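Local coordinates for protein glycerophosphodiester phosphodiesterase (Thermotoga maritima, PDB 1O1Z) that belongs to the glycerophosphodiester phosphodiesterase family of TIM-barrel proteins and is modelled as a single chain with a bound sodium ion, at residues A[45-50]-A[107-112]; A[128-133]-A[145-150]; A[24-29]-A[65-70]; A[56-61]-A[89-94]. One frame throughout, in Å; residues are numbered along the deposited sequence. Where two conformers were deposited one is given.

Interactions 1 and 2 pair parallel strands in the barrel of a TIM fold, and interaction 4 reaches the same sheet through the short antiparallel strand 56-58. Interaction 1 pairs strands 43-50 and 105-110; interaction 2 pairs 129-133 and 148-151, its centre about 11 Å away, and strands 105-110 and 129-133 are neighbours between them. Interaction 4 attaches strand 56-58, which flanks strand 43-50, to the start of a helix, with about 8 Å between the centres of interactions 1 and 4. Interaction 3 lies at the surface, about 25 Å from interaction 2 centre to centre, but touches interaction 4 through the Arg66-Asp61 salt bridge. Residues 56-94 belong to the connection between the two strands that interaction 1 brings side by side; interaction 2 follows in sequence.

Interaction 1 (A[45-50]-A[107-112]); sequences ELDVRL and NIEIKE
Arg49, near the end of its strand, meets Glu112, just past the end of the neighbouring parallel strand. Arg49 NH1 gives Glu112 OE2 a hydrogen bond of 2.9 Å within a salt bridge; the oxygen lies in the guanidinium plane but is approached on its anti side, the two flat groups being turned 76° apart. Lys111 CB sits 3.7 Å above the guanidinium plane, over its centre. The other carboxylate oxygen, Glu112 OE1, takes the backbone N of Leu50 at 2.9 Å from above the carboxylate plane, so both oxygens are held by segment 45-50. A water joins Glu112 OE2 to Leu50 O, and Arg75 is a second ionic partner of that oxygen. Farther back, Asp47 OD2 lies 3.3 Å from Glu109 OE1. Lys111 NZ forms a salt bridge with Glu109 OE2 at 2.9 Å, arriving from above the carboxylate plane; Asp47 also receives a hydrogen bond from Asn28. Val48 CG2 stands between its own backbone N and carbonyl carbon (chi1 of CG1 -64°), meeting Ile108 CG2 at 3.6 Å and Ile110 CD1 at 3.9 Å. Four backbone hydrogen bonds, including Glu109 N to Leu46 O at 2.8 Å, complete a parallel strand pair of a TIM barrel, with Glu45, Asp47 and Glu109 on one face and Leu46, Val48, Ile108 and Ile110 on the other.

Interaction 2 (A[128-133]-A[145-150]); sequences NLIFSS and GTKYGY
This is a parallel strand pairing in the wall of the TIM barrel, joining the two strands of a beta-alpha-beta unit whose crossover is helix 136-142. Strands 129-133 and 148-150 run at 29° to each other. Phe131 lies at the centre of the exchange: its N donates to Lys147 O at 3.0 Å, and its O accepts from Gly149 N at 2.8 Å. Its side chain leaves with CG beside the backbone N (chi1 -56°), bringing CD2 and CE2 of the ring to Thr146, whose CB is 3.7 Å from CE2. The two side chains cross at about a right angle, and Val119 and Ser123 of helix 116-123 also touch the ring. Tyr148 contributes mainly CB here, 3.1 Å from Phe131 O, while its ring leads off toward helices 136-142 and 160-170. Gly149 brings only backbone, and Ser132 CB comes to 3.2 Å from Gly149 O. Ser132 OG in turn takes a hydrogen bond from Asn107 in the next strand. Lys147 bends at chi3 and chi4, carrying CE past Ile130 CG1 at 3.8 Å. One water links its NZ to Asn128 OD1, the amide ND2 of which bonds to Asp102 O; another joins Lys147 N to Leu129 O. Lys147 NZ itself reaches Leu129 O at 3.0 Å, arriving 48° out of the carbonyl plane.

Interaction 3 (A[24-29]-A[65-70]); sequences KYLENT and KRLFGL
The guanidinium of Arg66 has Glu27 at its edge and Leu67 CD2 over one face, 3.7 Å above the plane and offset toward the rim. The grip on Glu27 is end-on and two-pronged: Arg66 NH1 binds Glu27 OE1 at 2.9 Å, and Arg66 NH2 binds Glu27 OE2 at 3.0 Å. Both bonds are nearly straight at hydrogen and both oxygens stay close to the guanidinium plane, yet the carboxylate is turned 47° from it, so each nitrogen arrives from above the carboxylate plane. Glu27 CG lies between its backbone N and carbonyl carbon (chi1 56°), from where the chain runs out extended to the arginine. The same CG packs 3.8 Å from Leu67 CD1, giving the ion pair an apolar flank. Leu26 continues that flank: its CD1 meets Leu67 CD2 at 4.1 Å, and its CD2 approaches the Phe68 ring obliquely, with CZ 4.3 Å away. Behind the contact, residues 26-29 form a type II turn, where Thr29 OG1 donates to Leu26 O at 2.7 Å and caps the following helix at Ala32 N. Both charged groups have further partners, Arg19 for Glu27 and Asp61 for Arg66, which would fix the rotation of the pair. The contact thus joins the loop between strand 14-18 and helix 30-38 to the short surface helix 65-68, which connects the antiparallel strands 63-64 and 70-73.

Interaction 4 (A[56-61]-A[89-94]); sequences VVVSHD and KITTLK
Val56 lies side by side with Leu93 where a short strand at the margin of the TIM barrel meets the start of helix 93-99. From its CB, which faces Leu93 CB, the side chain sends out CG1 opposite its own backbone N (chi1 -178°). That methyl touches Leu93 CB at 3.7 Å and Leu93 CD2 at 4.0 Å, while Ala118 and Val119 of helix 116-123 also contact the valine. One residue on, the side chains of Val57 and Ile90 cross at about a right angle, Val57 CG1 pressing to 3.3 Å from Ile90 CD1, tighter than ordinary van der Waals contact. Val58 turns its CB toward the partner segment, with Thr91 CG2 4.1 Å away. Backbone bonds frame these contacts: Val58 N donates to Thr91 O at 2.9 Å, and Leu93 N to Val56 O at 3.1 Å. Thr92, bridged to Val57, is the N-cap of the helix: its side chain caps a backbone N farther along, and OG1 is hydrogen-bonded to Glu95 OE1. Two waters extend the joint: one accepts from Lys94 N and donates to Val56 O, and the other is held by Thr91 N at 2.9 Å and donates to Val58 O at 2.7 Å.

Interaction 1 (A[45-50]-A[107-112])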
loop_
_atom_site.group_PDB
_atom_site.type_symbol
_atom_site.label_atom_id
_atom_site.label_comp_id
_atom_site.label_asym_id
_atom_site.label_seq_id
_atom_site.Cartn_x
_atom_site.Cartn_y
_atom_site.Cartn_z
ATOM N N GLU A 45 -0.422 -0.727 -5.031
ATOM C CA GLU A 45 0.054 -0.969 -3.670
ATOM C C GLU A 45 0.708 -2.332 -3.669
ATOM O O GLU A 45 0.234 -3.277 -4.329
ATOM C CB GLU A 45 -1.126 -0.895 -2.693
ATOM C CG GLU A 45 -0.804 -1.098 -1.230
ATOM C CD GLU A 45 -0.662 -2.555 -0.794
ATOM O OE1 GLU A 45 -1.179 -3.473 -1.475
ATOM O OE2 GLU A 45 -0.013 -2.790 0.268
ATOM N N LEU A 46 1.793 -2.460 -2.914
ATOM C CA LEU A 46 2.484 -3.739 -2.805
ATOM C C LEU A 46 3.141 -3.867 -1.449
ATOM O O LEU A 46 3.231 -2.893 -0.708
ATOM C CB LEU A 46 3.481 -3.884 -3.946
ATOM C CG LEU A 46 4.573 -2.829 -4.091
ATOM C CD1 LEU A 46 5.706 -3.026 -3.081
ATOM C CD2 LEU A 46 5.130 -2.831 -5.499
ATOM N N ASP A 47 3.612 -5.069 -1.122
ATOM C CA ASP A 47 4.126 -5.416 0.181
ATOM C C ASP A 47 5.569 -5.867 0.065
ATOM O O ASP A 47 5.861 -6.661 -0.814
ATOM C CB ASP A 47 3.332 -6.592 0.716
ATOM C CG ASP A 47 1.858 -6.326 0.667
ATOM O OD1 ASP A 47 1.108 -6.916 -0.163
ATOM O OD2 ASP A 47 1.393 -5.404 1.381
ATOM N N VAL A 48 6.446 -5.376 0.950
ATOM C CA VAL A 48 7.863 -5.712 0.890
ATOM C C VAL A 48 8.410 -6.343 2.156
ATOM O O VAL A 48 8.029 -5.994 3.287
ATOM C CB VAL A 48 8.760 -4.508 0.479
ATOM C CG1 VAL A 48 8.440 -4.061 -0.926
ATOM C CG2 VAL A 48 8.688 -3.355 1.459
ATOM N N ARG A 49 9.356 -7.269 1.921
ATOM C CA ARG A 49 10.029 -8.051 2.944
ATOM C C ARG A 49 11.466 -8.313 2.490
ATOM O O ARG A 49 11.831 -8.020 1.348
ATOM C CB ARG A 49 9.346 -9.406 3.108
ATOM C CG ARG A 49 7.935 -9.312 3.656
ATOM C CD ARG A 49 7.324 -10.683 3.853
ATOM N NE ARG A 49 6.038 -10.564 4.498
ATOM C CZ ARG A 49 5.825 -10.485 5.794
ATOM N NH1 ARG A 49 6.820 -10.529 6.680
ATOM N NH2 ARG A 49 4.574 -10.394 6.246
ATOM N N LEU A 50 12.265 -8.883 3.373
ATOM C CA LEU A 50 13.631 -9.268 3.007
ATOM C C LEU A 50 13.806 -10.749 2.755
ATOM O O LEU A 50 13.288 -11.608 3.481
ATOM C CB LEU A 50 14.631 -8.934 4.095
ATOM C CG LEU A 50 14.917 -7.499 4.396
ATOM C CD1 LEU A 50 16.071 -7.453 5.420
ATOM C CD2 LEU A 50 15.237 -6.690 3.155
ATOM N N ASN A 107 2.676 2.572 -3.786
ATOM C CA ASN A 107 2.490 2.568 -2.347
ATOM C C ASN A 107 3.147 1.306 -1.833
ATOM O O ASN A 107 2.662 0.219 -2.069
ATOM C CB ASN A 107 1.003 2.625 -2.004
ATOM C CG ASN A 107 0.706 2.411 -0.570
ATOM O OD1 ASN A 107 -0.400 1.964 -0.251
ATOM N ND2 ASN A 107 1.643 2.740 0.323
ATOM N N ILE A 108 4.294 1.475 -1.179
ATOM C CA ILE A 108 5.065 0.367 -0.634
ATOM C C ILE A 108 4.705 0.171 0.819
ATOM O O ILE A 108 5.031 1.008 1.644
ATOM C CB ILE A 108 6.574 0.685 -0.764
ATOM C CG1 ILE A 108 6.984 0.925 -2.215
ATOM C CG2 ILE A 108 7.433 -0.413 -0.168
ATOM C CD1 ILE A 108 8.346 1.547 -2.383
ATOM N N GLU A 109 4.058 -0.948 1.139
ATOM C CA GLU A 109 3.769 -1.294 2.516
ATOM C C GLU A 109 4.949 -2.073 3.059
ATOM O O GLU A 109 5.285 -3.156 2.576
ATOM C CB GLU A 109 2.467 -2.079 2.689
ATOM C CG GLU A 109 2.241 -2.386 4.167
ATOM C CD GLU A 109 1.033 -3.217 4.524
ATOM O OE1 GLU A 109 0.138 -3.415 3.684
ATOM O OE2 GLU A 109 1.010 -3.699 5.686
ATOM N N ILE A 110 5.547 -1.538 4.111
ATOM C CA ILE A 110 6.677 -2.173 4.763
ATOM C C ILE A 110 6.134 -3.212 5.727
ATOM O O ILE A 110 5.476 -2.870 6.719
ATOM C CB ILE A 110 7.491 -1.153 5.556
ATOM C CG1 ILE A 110 7.818 0.095 4.742
ATOM C CG2 ILE A 110 8.734 -1.858 6.104
ATOM C CD1 ILE A 110 8.805 -0.133 3.721
ATOM N N LYS A 111 6.442 -4.485 5.495
ATOM C CA LYS A 111 5.950 -5.544 6.362
ATOM C C LYS A 111 6.889 -5.896 7.525
ATOM O O LYS A 111 6.466 -6.544 8.490
ATOM C CB LYS A 111 5.688 -6.813 5.521
ATOM C CG LYS A 111 4.545 -6.694 4.537
ATOM C CD LYS A 111 3.209 -6.456 5.281
ATOM C CE LYS A 111 1.987 -6.853 4.509
ATOM N NZ LYS A 111 0.743 -6.559 5.318
ATOM N N GLU A 112 8.156 -5.493 7.384
ATOM C CA GLU A 112 9.242 -5.813 8.310
ATOM C C GLU A 112 10.126 -4.601 8.532
ATOM O O GLU A 112 10.639 -4.032 7.564
ATOM C CB GLU A 112 10.129 -6.912 7.696
ATOM C CG GLU A 112 9.378 -8.153 7.341
ATOM C CD GLU A 112 10.236 -9.195 6.640
ATOM O OE1 GLU A 112 11.360 -8.856 6.153
ATOM O OE2 GLU A 112 9.749 -10.324 6.568
HETATM O O HOH W 1 10.897 -12.015 4.979
#

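Interaction 2 (A[128-133]-A[145-150])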
loop_
_atom_site.group_PDB
_atom_site.type_symbol
_atom_site.label_atom_id
_atom_site.label_comp_id
_atom_site.label_asym_id
_atom_site.label_seq_id
_atom_site.Cartn_x
_atom_site.Cartn_y
_atom_site.Cartn_z
ATOM N N ASN A 128 7.335 9.523 -6.753
ATOM C CA ASN A 128 5.956 9.019 -6.661
ATOM C C ASN A 128 5.821 7.734 -5.848
ATOM O O ASN A 128 5.075 6.831 -6.209
ATOM C CB ASN A 128 5.312 8.905 -8.048
ATOM C CG ASN A 128 4.819 10.245 -8.547
ATOM O OD1 ASN A 128 4.177 10.999 -7.779
ATOM N ND2 ASN A 128 5.044 10.529 -9.810
ATOM N N LEU A 129 6.478 7.704 -4.705
ATOM C CA LEU A 129 6.355 6.630 -3.744
ATOM C C LEU A 129 5.623 7.105 -2.506
ATOM O O LEU A 129 5.791 8.267 -2.074
ATOM C CB LEU A 129 7.728 6.132 -3.323
ATOM C CG LEU A 129 8.579 5.633 -4.455
ATOM C CD1 LEU A 129 9.921 5.204 -3.931
ATOM C CD2 LEU A 129 7.911 4.484 -5.229
ATOM N N ILE A 130 4.803 6.225 -1.948
ATOM C CA ILE A 130 4.203 6.403 -0.638
ATOM C C ILE A 130 4.564 5.184 0.195
ATOM O O ILE A 130 4.274 4.065 -0.212
ATOM C CB ILE A 130 2.667 6.510 -0.706
ATOM C CG1 ILE A 130 2.217 7.672 -1.569
ATOM C CG2 ILE A 130 2.098 6.674 0.707
ATOM C CD1 ILE A 130 0.722 7.577 -1.981
ATOM N N PHE A 131 5.232 5.385 1.329
ATOM C CA PHE A 131 5.587 4.292 2.252
ATOM C C PHE A 131 4.514 4.185 3.298
ATOM O O PHE A 131 4.157 5.185 3.914
ATOM C CB PHE A 131 6.937 4.562 2.923
ATOM C CG PHE A 131 8.035 4.785 1.918
ATOM C CD1 PHE A 131 8.599 3.690 1.248
ATOM C CD2 PHE A 131 8.452 6.065 1.585
ATOM C CE1 PHE A 131 9.615 3.915 0.289
ATOM C CE2 PHE A 131 9.441 6.255 0.624
ATOM C CZ PHE A 131 10.011 5.147 -0.012
ATOM N N SER A 132 4.006 2.992 3.543
ATOM C CA SER A 132 3.020 2.824 4.572
ATOM C C SER A 132 3.365 1.624 5.428
ATOM O O SER A 132 4.188 0.768 5.070
ATOM C CB SER A 132 1.616 2.678 3.987
ATOM O OG SER A 132 1.542 1.580 3.084
ATOM N N SER A 133 2.758 1.596 6.604
ATOM C CA SER A 133 2.972 0.522 7.558
ATOM C C SER A 133 1.956 0.643 8.674
ATOM O O SER A 133 1.491 1.742 9.011
ATOM C CB SER A 133 4.387 0.574 8.147
ATOM O OG SER A 133 4.622 -0.513 9.043
ATOM N N GLY A 145 10.988 13.000 5.868
ATOM C CA GLY A 145 11.485 13.440 4.572
ATOM C C GLY A 145 11.066 12.613 3.368
ATOM O O GLY A 145 11.563 12.812 2.252
ATOM N N THR A 146 10.143 11.684 3.577
ATOM C CA THR A 146 9.477 10.928 2.522
ATOM C C THR A 146 7.974 11.080 2.733
ATOM O O THR A 146 7.537 11.518 3.816
ATOM C CB THR A 146 9.806 9.419 2.561
ATOM O OG1 THR A 146 9.117 8.766 3.657
ATOM C CG2 THR A 146 11.292 9.135 2.730
ATOM N N LYS A 147 7.190 10.697 1.728
ATOM C CA LYS A 147 5.735 10.602 1.863
ATOM C C LYS A 147 5.394 9.299 2.535
ATOM O O LYS A 147 5.693 8.222 1.999
ATOM C CB LYS A 147 5.030 10.603 0.511
ATOM C CG LYS A 147 5.260 11.815 -0.287
ATOM C CD LYS A 147 4.149 12.091 -1.301
ATOM C CE LYS A 147 3.843 10.996 -2.219
ATOM N NZ LYS A 147 4.845 10.800 -3.281
ATOM N N TYR A 148 4.783 9.366 3.699
ATOM C CA TYR A 148 4.327 8.173 4.339
ATOM C C TYR A 148 2.929 8.301 4.818
ATOM O O TYR A 148 2.412 9.402 5.036
ATOM C CB TYR A 148 5.245 7.708 5.444
ATOM C CG TYR A 148 5.410 8.577 6.656
ATOM C CD1 TYR A 148 4.467 8.575 7.692
ATOM C CD2 TYR A 148 6.586 9.276 6.856
ATOM C CE1 TYR A 148 4.683 9.319 8.861
ATOM C CE2 TYR A 148 6.824 9.984 8.025
ATOM C CZ TYR A 148 5.858 10.000 9.031
ATOM O OH TYR A 148 6.134 10.705 10.178
ATOM N N GLY A 149 2.335 7.113 4.942
ATOM C CA GLY A 149 0.974 6.974 5.319
ATOM C C GLY A 149 0.828 5.964 6.433
ATOM O O GLY A 149 1.354 4.844 6.391
ATOM N N TYR A 150 0.084 6.362 7.445
ATOM C CA TYR A 150 -0.222 5.455 8.533
ATOM C C TYR A 150 -1.313 4.488 8.094
ATOM O O TYR A 150 -2.381 4.930 7.697
ATOM C CB TYR A 150 -0.767 6.233 9.715
ATOM C CG TYR A 150 0.179 7.179 10.429
ATOM C CD1 TYR A 150 1.559 6.974 10.464
ATOM C CD2 TYR A 150 -0.344 8.236 11.165
ATOM C CE1 TYR A 150 2.384 7.810 11.232
ATOM C CE2 TYR A 150 0.463 9.064 11.896
ATOM C CZ TYR A 150 1.816 8.867 11.899
ATOM O OH TYR A 150 2.627 9.725 12.637
HETATM O O HOH W 2 3.101 10.051 -5.318
HETATM O O HOH W 3 8.056 9.213 -0.577
#

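Interaction 3 (A[24-29]-A[65-70])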
loop_
_atom_site.group_PDB
_atom_site.type_symbol
_atom_site.label_atom_id
_atom_site.label_comp_id
_atom_site.label_asym_id
_atom_site.label_seq_id
_atom_site.Cartn_x
_atom_site.Cartn_y
_atom_site.Cartn_z
ATOM N N LYS A 24 -7.896 -10.214 -11.014
ATOM C CA LYS A 24 -7.766 -10.929 -12.292
ATOM C C LYS A 24 -6.406 -11.606 -12.535
ATOM O O LYS A 24 -6.306 -12.513 -13.371
ATOM C CB LYS A 24 -8.062 -9.979 -13.455
ATOM C CG LYS A 24 -9.527 -9.578 -13.581
ATOM C CD LYS A 24 -9.804 -8.904 -14.938
ATOM C CE LYS A 24 -11.307 -8.610 -15.137
ATOM N NZ LYS A 24 -11.682 -8.341 -16.571
ATOM N N TYR A 25 -5.380 -11.158 -11.817
ATOM C CA TYR A 25 -4.021 -11.641 -11.994
ATOM C C TYR A 25 -3.409 -11.949 -10.641
ATOM O O TYR A 25 -3.808 -11.390 -9.618
ATOM C CB TYR A 25 -3.197 -10.590 -12.734
ATOM C CG TYR A 25 -3.803 -10.267 -14.074
ATOM C CD1 TYR A 25 -3.591 -11.097 -15.166
ATOM C CD2 TYR A 25 -4.685 -9.192 -14.223
ATOM C CE1 TYR A 25 -4.195 -10.824 -16.395
ATOM C CE2 TYR A 25 -5.273 -8.912 -15.437
ATOM C CZ TYR A 25 -5.032 -9.723 -16.515
ATOM O OH TYR A 25 -5.654 -9.436 -17.724
ATOM N N LEU A 26 -2.410 -12.816 -10.627
ATOM C CA LEU A 26 -1.837 -13.243 -9.359
ATOM C C LEU A 26 -1.218 -12.064 -8.594
ATOM O O LEU A 26 -0.353 -11.335 -9.103
ATOM C CB LEU A 26 -0.802 -14.339 -9.584
ATOM C CG LEU A 26 -0.118 -14.877 -8.320
ATOM C CD1 LEU A 26 -1.121 -15.538 -7.398
ATOM C CD2 LEU A 26 1.036 -15.830 -8.663
ATOM N N GLU A 27 -1.669 -11.891 -7.349
ATOM C CA GLU A 27 -1.273 -10.777 -6.520
ATOM C C GLU A 27 0.233 -10.597 -6.453
ATOM O O GLU A 27 1.013 -11.556 -6.352
ATOM C CB GLU A 27 -1.786 -10.940 -5.105
ATOM C CG GLU A 27 -1.354 -12.225 -4.440
ATOM C CD GLU A 27 -1.738 -12.233 -2.989
ATOM O OE1 GLU A 27 -2.913 -12.561 -2.743
ATOM O OE2 GLU A 27 -0.890 -11.904 -2.126
ATOM N N ASN A 28 0.626 -9.339 -6.469
ATOM C CA ASN A 28 2.010 -8.947 -6.216
ATOM C C ASN A 28 3.024 -9.431 -7.266
ATOM O O ASN A 28 4.231 -9.434 -7.010
ATOM C CB ASN A 28 2.438 -9.285 -4.780
ATOM C CG ASN A 28 2.080 -8.210 -3.785
ATOM O OD1 ASN A 28 1.980 -7.024 -4.129
ATOM N ND2 ASN A 28 1.854 -8.617 -2.543
ATOM N N THR A 29 2.538 -9.798 -8.449
ATOM C CA THR A 29 3.422 -10.152 -9.570
ATOM C C THR A 29 3.577 -9.009 -10.539
ATOM O O THR A 29 2.728 -8.105 -10.600
ATOM C CB THR A 29 2.886 -11.356 -10.368
ATOM O OG1 THR A 29 1.588 -11.051 -10.940
ATOM C CG2 THR A 29 2.720 -12.581 -9.478
ATOM N N LYS A 65 3.284 -20.399 1.526
ATOM C CA LYS A 65 2.288 -21.449 1.723
ATOM C C LYS A 65 0.981 -21.167 0.996
ATOM O O LYS A 65 0.462 -22.028 0.291
ATOM C CB LYS A 65 2.003 -21.698 3.225
ATOM C CG LYS A 65 3.193 -22.144 4.029
ATOM C CD LYS A 65 2.811 -22.873 5.330
ATOM C CE LYS A 65 2.776 -21.948 6.528
ATOM N NZ LYS A 65 2.709 -22.727 7.807
ATOM N N ARG A 66 0.445 -19.967 1.163
ATOM C CA ARG A 66 -0.899 -19.657 0.665
ATOM C C ARG A 66 -0.998 -19.699 -0.853
ATOM O O ARG A 66 -1.966 -20.214 -1.397
ATOM C CB ARG A 66 -1.341 -18.288 1.184
ATOM C CG ARG A 66 -2.748 -17.834 0.782
ATOM C CD ARG A 66 -3.180 -16.541 1.475
ATOM N NE ARG A 66 -2.195 -15.479 1.276
ATOM C CZ ARG A 66 -2.237 -14.553 0.310
ATOM N NH1 ARG A 66 -3.276 -14.468 -0.531
ATOM N NH2 ARG A 66 -1.254 -13.677 0.217
ATOM N N LEU A 67 -0.003 -19.148 -1.530
ATOM C CA LEU A 67 -0.076 -18.962 -2.987
ATOM C C LEU A 67 0.589 -20.093 -3.767
ATOM O O LEU A 67 0.216 -20.356 -4.913
ATOM C CB LEU A 67 0.572 -17.636 -3.374
ATOM C CG LEU A 67 -0.072 -16.330 -2.871
ATOM C CD1 LEU A 67 0.738 -15.184 -3.321
ATOM C CD2 LEU A 67 -1.519 -16.225 -3.351
ATOM N N PHE A 68 1.574 -20.745 -3.155
ATOM C CA PHE A 68 2.364 -21.795 -3.820
ATOM C C PHE A 68 2.358 -23.162 -3.144
ATOM O O PHE A 68 2.842 -24.139 -3.720
ATOM C CB PHE A 68 3.815 -21.309 -3.978
ATOM C CG PHE A 68 3.925 -20.047 -4.741
ATOM C CD1 PHE A 68 3.907 -20.068 -6.128
ATOM C CD2 PHE A 68 4.011 -18.818 -4.089
ATOM C CE1 PHE A 68 3.985 -18.884 -6.849
ATOM C CE2 PHE A 68 4.093 -17.626 -4.803
ATOM C CZ PHE A 68 4.081 -17.668 -6.191
ATOM N N GLY A 69 1.835 -23.250 -1.924
ATOM C CA GLY A 69 1.771 -24.512 -1.209
ATOM C C GLY A 69 3.118 -24.968 -0.701
ATOM O O GLY A 69 3.331 -26.158 -0.469
ATOM N N LEU A 70 4.031 -24.019 -0.510
ATOM C CA LEU A 70 5.393 -24.345 -0.094
ATOM C C LEU A 70 5.673 -23.753 1.270
ATOM O O LEU A 70 5.463 -22.561 1.473
ATOM C CB LEU A 70 6.393 -23.779 -1.095
ATOM C CG LEU A 70 6.312 -24.319 -2.518
ATOM C CD1 LEU A 70 7.221 -23.500 -3.420
ATOM C CD2 LEU A 70 6.706 -25.800 -2.541
#

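Interaction 4 (A[56-61]-A[89-94])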
loop_
_atom_site.group_PDB
_atom_site.type_symbol
_atom_site.label_atom_id
_atom_site.label_comp_id
_atom_site.label_asym_id
_atom_site.label_seq_id
_atom_site.Cartn_x
_atom_site.Cartn_y
_atom_site.Cartn_z
ATOM N N VAL A 56 15.183 -6.790 -1.226
ATOM C CA VAL A 56 13.792 -6.399 -1.009
ATOM C C VAL A 56 12.928 -7.147 -2.000
ATOM O O VAL A 56 13.016 -6.902 -3.221
ATOM C CB VAL A 56 13.573 -4.908 -1.125
ATOM C CG1 VAL A 56 12.108 -4.580 -0.831
ATOM C CG2 VAL A 56 14.461 -4.153 -0.167
ATOM N N VAL A 57 12.123 -8.061 -1.470
ATOM C CA VAL A 57 11.216 -8.920 -2.238
ATOM C C VAL A 57 9.770 -8.489 -2.007
ATOM O O VAL A 57 9.428 -7.989 -0.951
ATOM C CB VAL A 57 11.410 -10.402 -1.790
ATOM C CG1 VAL A 57 10.289 -11.328 -2.283
ATOM C CG2 VAL A 57 12.780 -10.870 -2.284
ATOM N N VAL A 58 8.923 -8.713 -3.002
ATOM C CA VAL A 58 7.509 -8.332 -2.933
ATOM C C VAL A 58 6.696 -9.574 -2.520
ATOM O O VAL A 58 6.544 -10.526 -3.284
ATOM C CB VAL A 58 7.019 -7.750 -4.246
ATOM C CG1 VAL A 58 5.532 -7.365 -4.145
ATOM C CG2 VAL A 58 7.852 -6.546 -4.652
ATOM N N SER A 59 6.202 -9.590 -1.280
ATOM C CA SER A 59 5.383 -10.683 -0.778
ATOM C C SER A 59 4.590 -10.188 0.418
ATOM O O SER A 59 5.174 -9.707 1.382
ATOM C CB SER A 59 6.258 -11.852 -0.327
ATOM O OG SER A 59 5.444 -12.936 0.156
ATOM N N HIS A 60 3.265 -10.328 0.362
ATOM C CA HIS A 60 2.442 -10.005 1.535
ATOM C C HIS A 60 2.742 -10.906 2.746
ATOM O O HIS A 60 3.021 -10.410 3.846
ATOM C CB HIS A 60 0.961 -10.074 1.165
ATOM C CG HIS A 60 0.071 -9.764 2.313
ATOM N ND1 HIS A 60 -0.406 -10.731 3.164
ATOM C CD2 HIS A 60 -0.360 -8.574 2.795
ATOM C CE1 HIS A 60 -1.128 -10.151 4.111
ATOM N NE2 HIS A 60 -1.100 -8.847 3.923
ATOM N N ASP A 61 2.712 -12.217 2.547
ATOM C CA ASP A 61 2.921 -13.182 3.608
ATOM C C ASP A 61 4.420 -13.390 3.822
ATOM O O ASP A 61 5.222 -13.176 2.907
ATOM C CB ASP A 61 2.309 -14.526 3.252
ATOM C CG ASP A 61 0.775 -14.526 3.165
ATOM O OD1 ASP A 61 0.100 -13.544 3.557
ATOM O OD2 ASP A 61 0.190 -15.550 2.760
ATOM N N LYS A 89 7.747 -16.196 -10.549
ATOM C CA LYS A 89 6.603 -15.301 -10.323
ATOM C C LYS A 89 6.866 -14.276 -9.229
ATOM O O LYS A 89 6.332 -13.171 -9.284
ATOM C CB LYS A 89 5.332 -16.090 -9.999
ATOM C CG LYS A 89 4.836 -16.853 -11.199
ATOM C CD LYS A 89 3.570 -17.621 -10.882
ATOM C CE LYS A 89 3.012 -18.324 -12.127
ATOM N NZ LYS A 89 3.903 -19.410 -12.624
ATOM N N ILE A 90 7.664 -14.619 -8.231
ATOM C CA ILE A 90 7.976 -13.646 -7.194
ATOM C C ILE A 90 8.901 -12.608 -7.779
ATOM O O ILE A 90 9.759 -12.923 -8.589
ATOM C CB ILE A 90 8.577 -14.301 -5.953
ATOM C CG1 ILE A 90 8.510 -13.331 -4.774
ATOM C CG2 ILE A 90 9.982 -14.789 -6.201
ATOM C CD1 ILE A 90 8.854 -14.016 -3.433
ATOM N N THR A 91 8.702 -11.351 -7.405
ATOM C CA THR A 91 9.507 -10.264 -7.898
ATOM C C THR A 91 10.137 -9.434 -6.786
ATOM O O THR A 91 9.865 -9.632 -5.621
ATOM C CB THR A 91 8.680 -9.402 -8.888
ATOM O OG1 THR A 91 9.518 -8.482 -9.599
ATOM C CG2 THR A 91 7.644 -8.564 -8.219
ATOM N N THR A 92 11.051 -8.579 -7.185
ATOM C CA THR A 92 11.763 -7.705 -6.251
ATOM C C THR A 92 11.284 -6.286 -6.457
ATOM O O THR A 92 10.755 -5.925 -7.508
ATOM C CB THR A 92 13.242 -7.753 -6.493
ATOM O OG1 THR A 92 13.551 -7.301 -7.819
ATOM C CG2 THR A 92 13.774 -9.217 -6.419
ATOM N N LEU A 93 11.491 -5.450 -5.451
ATOM C CA LEU A 93 11.122 -4.048 -5.589
ATOM C C LEU A 93 11.878 -3.389 -6.748
ATOM O O LEU A 93 11.300 -2.624 -7.514
ATOM C CB LEU A 93 11.341 -3.326 -4.261
ATOM C CG LEU A 93 10.925 -1.868 -4.256
ATOM C CD1 LEU A 93 9.400 -1.760 -4.526
ATOM C CD2 LEU A 93 11.295 -1.234 -2.920
ATOM N N LYS A 94 13.163 -3.705 -6.872
ATOM C CA LYS A 94 13.957 -3.237 -8.006
ATOM C C LYS A 94 13.282 -3.517 -9.363
ATOM O O LYS A 94 13.203 -2.629 -10.251
ATOM C CB LYS A 94 15.343 -3.880 -7.975
ATOM C CG LYS A 94 16.219 -3.631 -9.217
ATOM C CD LYS A 94 17.602 -4.248 -9.038
ATOM C CE LYS A 94 18.476 -4.046 -10.283
ATOM N NZ LYS A 94 17.955 -4.826 -11.445
HETATM O O HOH W 4 14.615 -5.087 -4.678
HETATM O O HOH W 5 6.266 -10.905 -5.993
#